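Local coordinates for protein phosphoacetylglucosamine mutase (Aspergillus lentulus, PDB 5O9X) that probably interconverts the 6-phosphate and 1-phosphate of N-acetylglucosamine, a phosphomutase reaction, and is seen here with glucose 1,6-bisphosphate bound, at residues A[87-90]-A[91-94]; A[51-54]-A[55-59]; A[108-111]-A[112-115]. The protein carries 1 engineered substitution. All blocks are in the same frame, centred on the assembly; numbering follows the deposited sequence.

Interaction 1 (A[87-90]-A[91-94]); sequences MLEA and EWEA
Glu-93 N donates to Ala-90 O at 3.0 Å and Trp-92 N to Glu-89 O, two i to i+3 backbone bonds that wind the chain from an extended loop into the start of the helix that runs on to 101, in the alpha/beta/alpha domain I of this phosphohexomutase. Both donors stand above the plane of the carbonyl they address, more steeply at Ala-90 (60°). Two waters extend the network. One donates to Leu-88 O and also to Glu-93 OE2, the latter at 2.7 Å, and the same carboxylate oxygen forms a salt bridge with Lys-364. Glutamate suits this place because its extended chain crosses back past the Ala-90 carbonyl, with Glu-93 CG 3.3 Å from Ala-90 O, to meet both the water and the lysine. The second water donates to Ala-90 O and accepts from Ala-94 N, bridging two atoms too far apart (4.3 Å) for a direct bond. Packing lies on the other side of the turn. Leu-88 carries CG anti to its own nitrogen (chi1 168°), which brings CD1 to 3.7 Å from Trp-92 CB; the two side chains cross at about a right angle, and both are buried against Leu-49 of helix 40-56. Leucine and tryptophan thus give the turn an apolar underside, whereas Glu-89 and Glu-91 are exposed. The carboxylate of Glu-89 is inclined 57° to the indole plane, and its OE1 comes within 3.4 Å of Trp-92 CD1.

Interaction 2 (A[51-54]-A[55-59]); sequences TLRS and KKLSG
A Schellman motif ends helix 40-56 here: Gly-59 N reaches back to Ser-54 O at 2.8 Å, and inside that loop Ser-58 N bonds to Lys-55 O. Ser-58 is the C-prime residue with positive phi, and Gly-59, also at positive phi (81°), suits the reversal because it has no side chain to hinder it. Before the cap the regular helix continues, with Lys-55 N bonded almost straight to Thr-51 O, followed by Lys-56 N to Leu-52 O and Leu-57 N to Arg-53 O. Side chains one turn apart pair along two faces. Leu-57 lays CD1 over the centre of one face of the Arg-53 guanidinium, 3.5 Å from CZ, an apolar lid on a flat cation. The arginine reaches it by bending at chi2 (64°), while its NE forms a salt bridge with Asp-82. On another face Thr-51 and Lys-55 run side by side in the same direction, with the methyl CG2 of Thr-51 3.6 Å from Lys-55 CE; the lysine NZ then meets the carbonyls of Asn-124 and Met-122. Ser-54 is small enough for its buried place beside strand 61-66, and its OG bonds to Gln-60 O and Arg-127 N. The chemistry implies that the long cationic chains serve twice: their hydrocarbon or flat portions pack on a neighbour one turn along, in the helix or in the cap that follows it, while the charged ends satisfy a carboxylate or main-chain oxygens beyond it.

Interaction 3 (A[108-111]-A[112-115]); sequences GDVY and DELV
Asp-112 N bonds to Gly-108 O at 3.1 Å, the first of four consecutive i to i+4 bonds that use the carbonyls of Gly-108, Asp-109, Val-110 and Tyr-111. Glu-113 N to Asp-109 O is the shortest, at 2.8 Å; Leu-114 N and Val-115 N follow, the last lying in the plane of the Tyr-111 carbonyl. Each of these main-chain polar groups is therefore satisfied within the helix, and the side chains look outside it for partners. Asp-112 OD2 forms a salt bridge with Arg-7. A water that donates to Asp-109 OD1 at 2.9 Å also gives a weak, 3.4 Å bond to Asp-112 OD2, so it links two carboxylates that would otherwise probably repel each other. The Arg-7 charge likely eases this proximity further. Glu-113 sends OE2 to Lys-98, a salt bridge to the preceding helix, and its CB rests 3.3 Å from Asp-109 O. On the apolar side, Val-110 CG1 and Leu-114 CD1 are loosely apposed at 4.4 Å; both residues turn to helix 91-101, where compact branched chains suit the interface. Tyr-111, with CG anti to its nitrogen (chi1 -168°), packs its ring against Leu-48, Thr-51 and Leu-52 of helix 40-56. Acidic residues on one side and aliphatic and aromatic ones on another make this a typical amphipathic alpha-helix, packed on its neighbours in the alpha/beta/alpha domain I.

How the interactions relate
Helix 40-56 joins the three contacts: interaction 2 occupies its C-terminal end and touches both of the others, whereas interactions 1 and 3 stay about 6 Å apart at their nearest atoms. Toward interaction 1 the meeting is cation-pi, with the Arg-53 guanidinium against the Trp-92 indole; toward interaction 3 it is apolar, Leu-52 CG lying 3.6 Å from Tyr-111 CE2. Each contact is partly buried, but interaction 2 has the greatest share of buried residues. The start of one helix, the end of a second and the middle of a third appear in turn: i+3 bonds supplemented by water bridges, a Schellman cap, and uninterrupted i+4 bonds. In interaction 1 the Glu-93 side chain is about 10 Å from the bound glucose 1,6-bisphosphate.

Interaction 1 (A[87-90]-A[91-94])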
loop_
_atom_site.group_PDB
_atom_site.type_symbol
_atom_site.label_atom_id
_atom_site.label_comp_id
_atom_site.label_asym_id
_atom_site.label_seq_id
_atom_site.Cartn_x
_atom_site.Cartn_y
_atom_site.Cartn_z
ATOM N N MET A 87 -8.769 2.723 -4.192
ATOM C CA MET A 87 -9.141 1.353 -4.439
ATOM C C MET A 87 -10.582 1.255 -4.865
ATOM O O MET A 87 -11.465 1.954 -4.330
ATOM C CB MET A 87 -8.976 0.499 -3.189
ATOM C CG MET A 87 -7.537 0.432 -2.658
ATOM S SD MET A 87 -6.480 -0.326 -3.880
ATOM C CE MET A 87 -6.920 -2.029 -3.438
ATOM N N LEU A 88 -10.811 0.337 -5.794
ATOM C CA LEU A 88 -12.144 0.015 -6.300
ATOM C C LEU A 88 -13.122 0.009 -5.148
ATOM O O LEU A 88 -12.922 -0.712 -4.146
ATOM C CB LEU A 88 -12.154 -1.382 -6.999
ATOM C CG LEU A 88 -13.551 -1.947 -7.321
ATOM C CD1 LEU A 88 -14.156 -1.066 -8.427
ATOM C CD2 LEU A 88 -13.514 -3.430 -7.706
ATOM N N GLU A 89 -14.183 0.813 -5.282
ATOM C CA GLU A 89 -15.265 0.887 -4.267
ATOM C C GLU A 89 -15.647 -0.511 -3.698
ATOM O O GLU A 89 -15.918 -1.461 -4.472
ATOM C CB GLU A 89 -16.493 1.475 -4.970
ATOM C CG GLU A 89 -17.687 1.769 -4.072
ATOM C CD GLU A 89 -18.688 2.630 -4.806
ATOM O OE1 GLU A 89 -19.517 2.081 -5.566
ATOM O OE2 GLU A 89 -18.606 3.867 -4.659
ATOM N N ALA A 90 -15.728 -0.646 -2.380
ATOM C CA ALA A 90 -15.984 -1.986 -1.754
ATOM C C ALA A 90 -17.159 -2.844 -2.306
ATOM O O ALA A 90 -17.033 -4.062 -2.454
ATOM C CB ALA A 90 -16.124 -1.818 -0.260
ATOM N N GLU A 91 -18.300 -2.213 -2.643
ATOM C CA GLU A 91 -19.508 -2.925 -3.122
ATOM C C GLU A 91 -19.227 -3.678 -4.457
ATOM O O GLU A 91 -19.850 -4.687 -4.820
ATOM C CB GLU A 91 -20.631 -1.868 -3.235
ATOM C CG GLU A 91 -21.955 -2.302 -3.876
ATOM C CD GLU A 91 -23.109 -2.564 -2.877
ATOM O OE1 GLU A 91 -23.044 -2.082 -1.714
ATOM O OE2 GLU A 91 -24.105 -3.248 -3.259
ATOM N N TRP A 92 -18.256 -3.162 -5.198
ATOM C CA TRP A 92 -17.897 -3.702 -6.473
ATOM C C TRP A 92 -16.947 -4.890 -6.376
ATOM O O TRP A 92 -16.789 -5.626 -7.357
ATOM C CB TRP A 92 -17.292 -2.586 -7.328
ATOM C CG TRP A 92 -18.337 -1.696 -8.006
ATOM C CD1 TRP A 92 -19.220 -0.771 -7.413
ATOM C CD2 TRP A 92 -18.580 -1.622 -9.407
ATOM N NE1 TRP A 92 -20.032 -0.196 -8.400
ATOM C CE2 TRP A 92 -19.641 -0.669 -9.617
ATOM C CE3 TRP A 92 -18.037 -2.282 -10.515
ATOM C CZ2 TRP A 92 -20.106 -0.340 -10.901
ATOM C CZ3 TRP A 92 -18.511 -1.954 -11.783
ATOM C CH2 TRP A 92 -19.544 -1.003 -11.957
ATOM N N GLU A 93 -16.384 -5.164 -5.193
ATOM C CA GLU A 93 -15.578 -6.404 -5.052
ATOM C C GLU A 93 -16.478 -7.645 -5.253
ATOM O O GLU A 93 -16.046 -8.606 -5.899
ATOM C CB GLU A 93 -14.855 -6.458 -3.700
ATOM C CG GLU A 93 -14.036 -5.193 -3.410
ATOM C CD GLU A 93 -13.413 -5.213 -2.043
ATOM O OE1 GLU A 93 -13.795 -6.089 -1.220
ATOM O OE2 GLU A 93 -12.509 -4.388 -1.825
ATOM N N ALA A 94 -17.725 -7.617 -4.723
ATOM C CA ALA A 94 -18.694 -8.702 -5.014
ATOM C C ALA A 94 -18.981 -8.915 -6.483
ATOM O O ALA A 94 -19.128 -10.074 -6.924
ATOM C CB ALA A 94 -20.033 -8.517 -4.270
HETATM O O HOH W 1 -11.210 -2.593 -3.417
HETATM O O HOH W 2 -18.366 -6.108 -2.233
#

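Interaction 2 (A[51-54]-A[55-59])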
loop_
_atom_site.group_PDB
_atom_site.type_symbol
_atom_site.label_atom_id
_atom_site.label_comp_id
_atom_site.label_asym_id
_atom_site.label_seq_id
_atom_site.Cartn_x
_atom_site.Cartn_y
_atom_site.Cartn_z
ATOM N N THR A 51 -14.553 -2.491 -17.577
ATOM C CA THR A 51 -15.409 -1.862 -18.641
ATOM C C THR A 51 -16.741 -1.349 -17.986
ATOM O O THR A 51 -17.118 -0.185 -18.142
ATOM C CB THR A 51 -15.765 -2.851 -19.773
ATOM O OG1 THR A 51 -14.591 -3.270 -20.474
ATOM C CG2 THR A 51 -16.709 -2.179 -20.826
ATOM N N LEU A 52 -17.383 -2.217 -17.201
ATOM C CA LEU A 52 -18.616 -1.849 -16.516
ATOM C C LEU A 52 -18.419 -0.700 -15.558
ATOM O O LEU A 52 -19.315 0.174 -15.441
ATOM C CB LEU A 52 -19.230 -3.050 -15.774
ATOM C CG LEU A 52 -19.737 -4.186 -16.698
ATOM C CD1 LEU A 52 -20.414 -5.251 -15.856
ATOM C CD2 LEU A 52 -20.716 -3.710 -17.792
ATOM N N ARG A 53 -17.269 -0.671 -14.871
ATOM C CA ARG A 53 -17.032 0.368 -13.882
ATOM C C ARG A 53 -16.902 1.680 -14.570
ATOM O O ARG A 53 -17.480 2.688 -14.125
ATOM C CB ARG A 53 -15.756 0.100 -12.984
ATOM C CG ARG A 53 -15.505 1.156 -11.907
ATOM C CD ARG A 53 -16.642 1.174 -10.906
ATOM N NE ARG A 53 -16.365 2.020 -9.766
ATOM C CZ ARG A 53 -17.276 2.551 -8.982
ATOM N NH1 ARG A 53 -18.591 2.410 -9.273
ATOM N NH2 ARG A 53 -16.869 3.238 -7.934
ATOM N N SER A 54 -16.131 1.683 -15.649
ATOM C CA SER A 54 -15.869 2.927 -16.352
ATOM C C SER A 54 -17.190 3.476 -16.908
ATOM O O SER A 54 -17.473 4.678 -16.740
ATOM C CB SER A 54 -14.923 2.666 -17.516
ATOM O OG SER A 54 -14.669 3.876 -18.180
ATOM N N LYS A 55 -17.946 2.597 -17.601
ATOM C CA LYS A 55 -19.302 2.961 -18.135
ATOM C C LYS A 55 -20.237 3.551 -17.051
ATOM O O LYS A 55 -20.805 4.655 -17.261
ATOM C CB LYS A 55 -19.930 1.754 -18.872
ATOM C CG LYS A 55 -19.339 1.463 -20.240
ATOM C CD LYS A 55 -20.037 0.229 -20.840
ATOM C CE LYS A 55 -19.443 -0.248 -22.138
ATOM N NZ LYS A 55 -19.809 0.618 -23.309
ATOM N N LYS A 56 -20.297 2.901 -15.873
ATOM C CA LYS A 56 -21.114 3.381 -14.745
ATOM C C LYS A 56 -20.672 4.760 -14.304
ATOM O O LYS A 56 -21.532 5.574 -13.914
ATOM C CB LYS A 56 -21.087 2.436 -13.526
ATOM C CG LYS A 56 -22.000 2.827 -12.363
ATOM C CD LYS A 56 -23.502 2.886 -12.770
ATOM C CE LYS A 56 -24.401 3.059 -11.539
ATOM N NZ LYS A 56 -25.824 3.127 -11.982
ATOM N N LEU A 57 -19.355 5.016 -14.385
ATOM C CA LEU A 57 -18.798 6.315 -14.027
ATOM C C LEU A 57 -18.639 7.215 -15.240
ATOM O O LEU A 57 -17.664 7.956 -15.338
ATOM C CB LEU A 57 -17.520 6.142 -13.177
ATOM C CG LEU A 57 -17.762 5.436 -11.824
ATOM C CD1 LEU A 57 -16.423 5.242 -11.081
ATOM C CD2 LEU A 57 -18.703 6.224 -10.916
ATOM N N SER A 58 -19.595 7.093 -16.187
ATOM C CA SER A 58 -19.717 7.957 -17.406
ATOM C C SER A 58 -18.425 8.097 -18.217
ATOM O O SER A 58 -18.104 9.190 -18.715
ATOM C CB SER A 58 -20.264 9.371 -17.061
ATOM O OG SER A 58 -21.347 9.379 -16.131
ATOM N N GLY A 59 -17.694 6.986 -18.334
ATOM C CA GLY A 59 -16.489 6.861 -19.169
ATOM C C GLY A 59 -15.207 7.405 -18.550
ATOM O O GLY A 59 -14.260 7.725 -19.274
#

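Interaction 3 (A[108-111]-A[112-115])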
loop_
_atom_site.group_PDB
_atom_site.type_symbol
_atom_site.label_atom_id
_atom_site.label_comp_id
_atom_site.label_asym_id
_atom_site.label_seq_id
_atom_site.Cartn_x
_atom_site.Cartn_y
_atom_site.Cartn_z
ATOM N N GLY A 108 -20.768 -14.234 -20.373
ATOM C CA GLY A 108 -21.668 -13.330 -21.151
ATOM C C GLY A 108 -23.000 -12.965 -20.446
ATOM O O GLY A 108 -23.446 -11.786 -20.434
ATOM N N ASP A 109 -23.632 -13.977 -19.866
ATOM C CA ASP A 109 -24.892 -13.822 -19.136
ATOM C C ASP A 109 -24.677 -13.114 -17.827
ATOM O O ASP A 109 -25.432 -12.189 -17.478
ATOM C CB ASP A 109 -25.563 -15.192 -18.912
ATOM C CG ASP A 109 -25.959 -15.898 -20.253
ATOM O OD1 ASP A 109 -26.097 -15.236 -21.315
ATOM O OD2 ASP A 109 -26.106 -17.134 -20.254
ATOM N N VAL A 110 -23.616 -13.511 -17.092
ATOM C CA VAL A 110 -23.262 -12.807 -15.868
ATOM C C VAL A 110 -23.022 -11.334 -16.161
ATOM O O VAL A 110 -23.511 -10.479 -15.434
ATOM C CB VAL A 110 -22.105 -13.513 -15.136
ATOM C CG1 VAL A 110 -21.646 -12.713 -13.930
ATOM C CG2 VAL A 110 -22.574 -14.903 -14.694
ATOM N N TYR A 111 -22.317 -11.032 -17.263
ATOM C CA TYR A 111 -22.086 -9.637 -17.700
ATOM C C TYR A 111 -23.414 -8.856 -17.849
ATOM O O TYR A 111 -23.576 -7.768 -17.271
ATOM C CB TYR A 111 -21.320 -9.635 -19.018
ATOM C CG TYR A 111 -20.746 -8.305 -19.502
ATOM C CD1 TYR A 111 -21.251 -7.675 -20.680
ATOM C CD2 TYR A 111 -19.636 -7.701 -18.854
ATOM C CE1 TYR A 111 -20.690 -6.483 -21.163
ATOM C CE2 TYR A 111 -19.079 -6.519 -19.347
ATOM C CZ TYR A 111 -19.605 -5.904 -20.478
ATOM O OH TYR A 111 -19.047 -4.743 -20.941
ATOM N N ASP A 112 -24.364 -9.398 -18.622
ATOM C CA ASP A 112 -25.700 -8.749 -18.770
ATOM C C ASP A 112 -26.482 -8.657 -17.465
ATOM O O ASP A 112 -27.123 -7.624 -17.179
ATOM C CB ASP A 112 -26.545 -9.429 -19.857
ATOM C CG ASP A 112 -26.102 -9.036 -21.256
ATOM O OD1 ASP A 112 -25.932 -7.799 -21.503
ATOM O OD2 ASP A 112 -25.920 -9.967 -22.090
ATOM N N GLU A 113 -26.373 -9.705 -16.642
ATOM C CA GLU A 113 -27.011 -9.720 -15.340
ATOM C C GLU A 113 -26.478 -8.509 -14.559
ATOM O O GLU A 113 -27.252 -7.737 -13.955
ATOM C CB GLU A 113 -26.659 -11.041 -14.686
ATOM C CG GLU A 113 -27.387 -11.443 -13.432
ATOM C CD GLU A 113 -26.755 -12.684 -12.790
ATOM O OE1 GLU A 113 -26.458 -13.698 -13.499
ATOM O OE2 GLU A 113 -26.546 -12.633 -11.561
ATOM N N LEU A 114 -25.157 -8.275 -14.666
ATOM C CA LEU A 114 -24.542 -7.134 -13.993
ATOM C C LEU A 114 -24.954 -5.803 -14.534
ATOM O O LEU A 114 -25.136 -4.850 -13.731
ATOM C CB LEU A 114 -23.005 -7.255 -13.907
ATOM C CG LEU A 114 -22.516 -8.208 -12.832
ATOM C CD1 LEU A 114 -20.993 -8.466 -12.942
ATOM C CD2 LEU A 114 -22.880 -7.731 -11.435
ATOM N N VAL A 115 -25.097 -5.686 -15.851
ATOM C CA VAL A 115 -25.494 -4.368 -16.356
ATOM C C VAL A 115 -26.889 -3.923 -15.810
ATOM O O VAL A 115 -27.076 -2.741 -15.477
ATOM C CB VAL A 115 -25.299 -4.168 -17.895
ATOM C CG1 VAL A 115 -24.409 -5.217 -18.524
ATOM C CG2 VAL A 115 -26.595 -4.009 -18.684
HETATM O O HOH W 3 -25.022 -13.124 -22.949
#